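Ruler protein (Pseudomonas aeruginosa, PDB 5CUK) probably acts as a molecular ruler that senses needle length in type III secretion, this chain being its C-terminal substrate-specificity switch domain. Local coordinates at residues 21-25 and 84-88; 58-64 and 92-98. All blocks are in the same frame, centred on the assembly; numbering follows the deposited sequence.

Contact 1 of 2, residues 21-25 and 84-88; sequences VQGRI and LQRLH
Leu87 reaches across to helix 11-29 and lays its CD2 methyl along the side chain of Gln22. Leu87 CD2 sits 3.6 Å from Gln22 CB and 3.7 Å from Gln22 NE2. Gln22 is extended beyond CG, and the methyl lies alongside it. The aliphatic part and the amide end of Gln22 thus both lie against one leucine methyl. Ile25 comes at the same methyl from the next turn, with Ile25 CD1 4.0 Å from Leu87 CD2. With chi1 at -159°, Leu87 swings CG away from its own N, and both methyls face helix 11-29. Deeper in, Val21 and Leu84 meet at about a right angle, with Val21 CG1 3.6 Å from Leu84 CD2. This is apolar helix-helix packing within the FliK-type C-terminal domain, where both helices lie over one sheet. His88 follows helix 77-87 and has left helical geometry. The His88 ring meets Ile25 obliquely, His88 ND1 lying 3.9 Å from Ile25 CG2. The other ring nitrogen, NE2, is hydrogen-bonded to Gln91. Below, Val21 rests on Val50 and Ile61. Leu18, one turn before Gln22, packs against both Leu84 and Leu87.

Contact 2 of 2, residues 58-64 and 92-98; sequences QLQIEIS and PVQLTFN
Leu59 opens a parallel ladder with the neighbouring strand: Leu59 N donates to Pro92 O (3.0 Å), and Leu59 O accepts from Gln94 N. Ile61 and Ile63 repeat the pattern, each giving one bond and taking one. Ile61 N to Gln94 O is nearly straight, at 173°. Asn98 N to Ile63 O is more bent. Between these bonds, CA-H groups lean on the same carbonyls, as from Glu62 CA to Thr96 O (3.2 Å).

The polar contacts lie on the face of Gln60, Glu62 and Ser64. Glu62 CG lies opposite the backbone N (chi1 -178°) and the chain runs on extended, which brings its carboxylate over the Asn98 amide. The two groups stack, their planes 18° apart. Asn98 ND2 also makes a weak hydrogen bond to Ser64 OG (3.5 Å). A water bridges Gln60 NE2 and, weakly, Gln94 OE1. Gln94 NE2 comes over Gln58 CB at 3.4 Å.

Apolar contacts fill the other face. Ile61 CD1 meets Val93 CG1 at 4.1 Å. Ile63 lies beside Phe97 and points the same way, Ile63 CB 4.0 Å from Phe97 CD1.

Helices 11-29, 67-75 and 77-87 cover this apolar face, while strand 46-54 pairs antiparallel with the other edge of strand 59-65.

How the contacts relate
The centres of the two contacts lie about 10 Å apart in one compact domain. Contact 1 joins helices 11-29 and 77-87; contact 2 joins strands 59-65 and 93-99 of the four-stranded mixed sheet beneath them. Along the chain the segments alternate: 21-25, 58-64, 84-88, 92-98. Helices 67-75 and 77-87 provide the crossover between the two parallel strands. The layers also touch directly. Ile25 and His88 both pack on Leu59, and Gln85 OE1 probably accepts a hydrogen bond from Val93 N, where the chain enters its last strand. Helix pair and parallel strand pair therefore share one core, in a domain of the FliK hook-length control family.

Contact 1 of 2, residues 21-25 and 84-88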
loop_
_atom_site.group_PDB
_atom_site.type_symbol
_atom_site.label_atom_id
_atom_site.label_comp_id
_atom_site.label_asym_id
_atom_site.label_seq_id
_atom_site.Cartn_x
_atom_site.Cartn_y
_atom_site.Cartn_z
ATOM N N VAL A 21 -2.894 4.241 1.953
ATOM C CA VAL A 21 -1.487 4.419 1.661
ATOM C C VAL A 21 -1.156 5.893 1.723
ATOM O O VAL A 21 -0.109 6.292 2.236
ATOM C CB VAL A 21 -1.108 3.838 0.279
ATOM C CG1 VAL A 21 0.276 4.209 -0.076
ATOM C CG2 VAL A 21 -1.230 2.315 0.291
ATOM N N GLN A 22 -2.059 6.742 1.252
ATOM C CA GLN A 22 -1.648 8.109 1.245
ATOM C C GLN A 22 -1.645 8.694 2.654
ATOM O O GLN A 22 -0.736 9.451 2.972
ATOM C CB GLN A 22 -2.479 8.950 0.324
ATOM C CG GLN A 22 -1.880 10.367 0.330
ATOM C CD GLN A 22 -2.488 11.267 -0.705
ATOM O OE1 GLN A 22 -3.719 11.276 -0.919
ATOM N NE2 GLN A 22 -1.620 12.075 -1.350
ATOM N N GLY A 23 -2.613 8.345 3.505
ATOM C CA GLY A 23 -2.514 8.689 4.920
ATOM C C GLY A 23 -1.156 8.291 5.530
ATOM O O GLY A 23 -0.551 9.076 6.241
ATOM N N ARG A 24 -0.682 7.077 5.258
ATOM C CA ARG A 24 0.537 6.586 5.901
ATOM C C ARG A 24 1.757 7.342 5.396
ATOM O O ARG A 24 2.751 7.526 6.119
ATOM C CB ARG A 24 0.725 5.097 5.667
ATOM C CG ARG A 24 -0.465 4.208 6.105
ATOM C CD ARG A 24 -0.700 4.326 7.602
ATOM N NE ARG A 24 -1.820 5.212 7.905
ATOM C CZ ARG A 24 -1.968 5.890 9.052
ATOM N NH1 ARG A 24 -1.075 5.784 10.052
ATOM N NH2 ARG A 24 -3.045 6.661 9.205
ATOM N N ILE A 25 1.679 7.781 4.150
ATOM C CA ILE A 25 2.772 8.503 3.565
ATOM C C ILE A 25 2.907 9.793 4.338
ATOM O O ILE A 25 3.995 10.162 4.746
ATOM C CB ILE A 25 2.570 8.758 2.071
ATOM C CG1 ILE A 25 2.748 7.464 1.283
ATOM C CG2 ILE A 25 3.601 9.696 1.557
ATOM C CD1 ILE A 25 2.407 7.589 -0.217
ATOM N N LEU A 84 0.090 3.738 -7.169
ATOM C CA LEU A 84 0.769 4.209 -5.983
ATOM C C LEU A 84 1.882 5.175 -6.445
ATOM O O LEU A 84 2.018 6.240 -5.880
ATOM C CB LEU A 84 1.313 3.047 -5.171
ATOM C CG LEU A 84 0.209 2.186 -4.554
ATOM C CD1 LEU A 84 0.774 0.873 -4.087
ATOM C CD2 LEU A 84 -0.418 2.949 -3.416
ATOM N N GLN A 85 2.610 4.828 -7.508
ATOM C CA GLN A 85 3.700 5.685 -7.996
ATOM C C GLN A 85 3.185 7.065 -8.351
ATOM O O GLN A 85 3.834 8.072 -8.045
ATOM C CB GLN A 85 4.401 5.077 -9.210
ATOM C CG GLN A 85 5.638 5.886 -9.662
ATOM C CD GLN A 85 6.675 6.011 -8.559
ATOM O OE1 GLN A 85 7.492 5.122 -8.365
ATOM N NE2 GLN A 85 6.620 7.095 -7.819
ATOM N N ARG A 86 1.991 7.117 -8.945
ATOM C CA ARG A 86 1.438 8.399 -9.403
ATOM C C ARG A 86 0.961 9.223 -8.227
ATOM O O ARG A 86 0.897 10.447 -8.285
ATOM C CB ARG A 86 0.292 8.181 -10.385
ATOM C CG ARG A 86 0.642 7.291 -11.583
ATOM C CD ARG A 86 -0.474 7.331 -12.625
ATOM N NE ARG A 86 -0.407 6.254 -13.608
ATOM C CZ ARG A 86 -1.495 5.722 -14.174
ATOM N NH1 ARG A 86 -2.715 6.162 -13.841
ATOM N NH2 ARG A 86 -1.373 4.769 -15.084
ATOM N N LEU A 87 0.659 8.513 -7.152
ATOM C CA LEU A 87 0.290 9.074 -5.860
ATOM C C LEU A 87 1.468 9.801 -5.161
ATOM O O LEU A 87 1.278 10.753 -4.381
ATOM C CB LEU A 87 -0.245 7.906 -5.013
ATOM C CG LEU A 87 -1.145 7.949 -3.787
ATOM C CD1 LEU A 87 -1.319 6.540 -3.307
ATOM C CD2 LEU A 87 -0.503 8.789 -2.694
ATOM N N HIS A 88 2.686 9.339 -5.448
ATOM C CA HIS A 88 3.900 9.862 -4.796
ATOM C C HIS A 88 5.032 10.048 -5.810
ATOM O O HIS A 88 5.963 9.257 -5.863
ATOM C CB HIS A 88 4.337 8.900 -3.690
ATOM C CG HIS A 88 5.516 9.367 -2.899
ATOM N ND1 HIS A 88 5.408 10.286 -1.883
ATOM C CD2 HIS A 88 6.819 8.996 -2.939
ATOM C CE1 HIS A 88 6.600 10.482 -1.343
ATOM N NE2 HIS A 88 7.474 9.717 -1.972
#

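Contact 2 of 2, residues 58-64 and 92-98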
loop_
_atom_site.group_PDB
_atom_site.type_symbol
_atom_site.label_atom_id
_atom_site.label_comp_id
_atom_site.label_asym_id
_atom_site.label_seq_id
_atom_site.Cartn_x
_atom_site.Cartn_y
_atom_site.Cartn_z
ATOM N N GLN A 58 14.120 6.164 -2.162
ATOM C CA GLN A 58 12.893 5.370 -2.416
ATOM C C GLN A 58 11.850 5.404 -1.303
ATOM O O GLN A 58 12.169 5.634 -0.135
ATOM C CB GLN A 58 13.242 3.898 -2.671
ATOM C CG GLN A 58 13.521 3.057 -1.408
ATOM C CD GLN A 58 14.824 3.441 -0.709
ATOM O OE1 GLN A 58 15.911 3.385 -1.294
ATOM N NE2 GLN A 58 14.715 3.822 0.552
ATOM N N LEU A 59 10.597 5.157 -1.669
ATOM C CA LEU A 59 9.556 4.997 -0.686
ATOM C C LEU A 59 9.016 3.599 -0.797
ATOM O O LEU A 59 8.504 3.213 -1.849
ATOM C CB LEU A 59 8.450 6.011 -0.871
ATOM C CG LEU A 59 7.246 5.709 0.037
ATOM C CD1 LEU A 59 7.484 6.266 1.439
ATOM C CD2 LEU A 59 5.939 6.237 -0.548
ATOM N N GLN A 60 9.160 2.840 0.289
ATOM C CA GLN A 60 8.754 1.439 0.351
ATOM C C GLN A 60 7.365 1.280 0.920
ATOM O O GLN A 60 7.060 1.845 1.965
ATOM C CB GLN A 60 9.739 0.641 1.196
ATOM C CG GLN A 60 11.032 0.364 0.484
ATOM C CD GLN A 60 12.047 -0.269 1.391
ATOM O OE1 GLN A 60 12.410 0.296 2.409
ATOM N NE2 GLN A 60 12.470 -1.471 1.057
ATOM N N ILE A 61 6.529 0.498 0.229
ATOM C CA ILE A 61 5.140 0.225 0.646
ATOM C C ILE A 61 4.950 -1.276 0.664
ATOM O O ILE A 61 5.199 -1.957 -0.334
ATOM C CB ILE A 61 4.105 0.879 -0.294
ATOM C CG1 ILE A 61 4.315 2.387 -0.316
ATOM C CG2 ILE A 61 2.636 0.524 0.112
ATOM C CD1 ILE A 61 3.681 3.074 -1.460
ATOM N N GLU A 62 4.547 -1.790 1.815
ATOM C CA GLU A 62 4.253 -3.203 1.976
ATOM C C GLU A 62 2.814 -3.419 2.460
ATOM O O GLU A 62 2.358 -2.780 3.408
ATOM C CB GLU A 62 5.241 -3.829 2.942
ATOM C CG GLU A 62 5.055 -5.309 3.160
ATOM C CD GLU A 62 5.901 -5.774 4.317
ATOM O OE1 GLU A 62 7.013 -6.291 4.074
ATOM O OE2 GLU A 62 5.464 -5.595 5.482
ATOM N N ILE A 63 2.091 -4.284 1.746
ATOM C CA ILE A 63 0.735 -4.643 2.103
ATOM C C ILE A 63 0.729 -6.079 2.610
ATOM O O ILE A 63 1.262 -6.979 1.964
ATOM C CB ILE A 63 -0.251 -4.549 0.917
ATOM C CG1 ILE A 63 -0.007 -3.291 0.074
ATOM C CG2 ILE A 63 -1.657 -4.636 1.423
ATOM C CD1 ILE A 63 -0.088 -1.990 0.868
ATOM N N SER A 64 0.124 -6.270 3.771
ATOM C CA SER A 64 0.036 -7.567 4.399
ATOM C C SER A 64 -1.432 -7.931 4.428
ATOM O O SER A 64 -2.285 -7.099 4.783
ATOM C CB SER A 64 0.634 -7.543 5.806
ATOM O OG SER A 64 1.964 -7.069 5.751
ATOM N N PRO A 92 10.944 7.055 -6.449
ATOM C CA PRO A 92 10.548 5.717 -6.883
ATOM C C PRO A 92 9.827 4.975 -5.765
ATOM O O PRO A 92 10.247 5.031 -4.603
ATOM C CB PRO A 92 11.883 5.046 -7.214
ATOM C CG PRO A 92 12.750 6.158 -7.635
ATOM C CD PRO A 92 12.369 7.309 -6.724
ATOM N N VAL A 93 8.730 4.303 -6.113
ATOM C CA VAL A 93 7.982 3.506 -5.153
ATOM C C VAL A 93 8.431 2.046 -5.259
ATOM O O VAL A 93 8.650 1.548 -6.345
ATOM C CB VAL A 93 6.443 3.621 -5.384
ATOM C CG1 VAL A 93 5.723 2.345 -4.939
ATOM C CG2 VAL A 93 5.886 4.867 -4.673
ATOM N N GLN A 94 8.587 1.371 -4.132
ATOM C CA GLN A 94 8.874 -0.045 -4.144
ATOM C C GLN A 94 7.760 -0.746 -3.387
ATOM O O GLN A 94 7.554 -0.501 -2.195
ATOM C CB GLN A 94 10.236 -0.334 -3.541
ATOM C CG GLN A 94 11.338 0.546 -4.166
ATOM C CD GLN A 94 12.765 0.117 -3.792
ATOM O OE1 GLN A 94 12.969 -0.915 -3.137
ATOM N NE2 GLN A 94 13.753 0.898 -4.235
ATOM N N LEU A 95 7.030 -1.591 -4.114
ATOM C CA LEU A 95 5.834 -2.272 -3.628
ATOM C C LEU A 95 6.116 -3.719 -3.307
ATOM O O LEU A 95 6.649 -4.439 -4.128
ATOM C CB LEU A 95 4.716 -2.203 -4.673
ATOM C CG LEU A 95 3.458 -2.985 -4.310
ATOM C CD1 LEU A 95 2.800 -2.371 -3.092
ATOM C CD2 LEU A 95 2.476 -3.061 -5.487
ATOM N N THR A 96 5.774 -4.138 -2.100
ATOM C CA THR A 96 5.930 -5.526 -1.713
ATOM C C THR A 96 4.682 -6.056 -0.966
ATOM O O THR A 96 3.885 -5.268 -0.424
ATOM C CB THR A 96 7.159 -5.708 -0.823
ATOM O OG1 THR A 96 7.019 -4.864 0.316
ATOM C CG2 THR A 96 8.435 -5.310 -1.563
ATOM N N PHE A 97 4.535 -7.384 -0.936
ATOM C CA PHE A 97 3.421 -8.053 -0.258
ATOM C C PHE A 97 3.888 -9.033 0.819
ATOM O O PHE A 97 4.934 -9.661 0.702
ATOM C CB PHE A 97 2.544 -8.767 -1.280
ATOM C CG PHE A 97 2.014 -7.860 -2.321
ATOM C CD1 PHE A 97 1.055 -6.916 -2.003
ATOM C CD2 PHE A 97 2.497 -7.909 -3.616
ATOM C CE1 PHE A 97 0.580 -6.032 -2.959
ATOM C CE2 PHE A 97 2.022 -7.032 -4.575
ATOM C CZ PHE A 97 1.062 -6.094 -4.244
ATOM N N ASN A 98 3.101 -9.141 1.878
ATOM C CA ASN A 98 3.461 -9.906 3.067
ATOM C C ASN A 98 2.233 -10.694 3.511
ATOM O O ASN A 98 1.107 -10.309 3.181
ATOM C CB ASN A 98 3.923 -8.952 4.175
ATOM C CG ASN A 98 4.772 -9.624 5.251
ATOM O OD1 ASN A 98 5.641 -10.448 4.956
ATOM N ND2 ASN A 98 4.527 -9.250 6.517
HETATM O O HOH W 1 11.048 -2.928 -1.031
#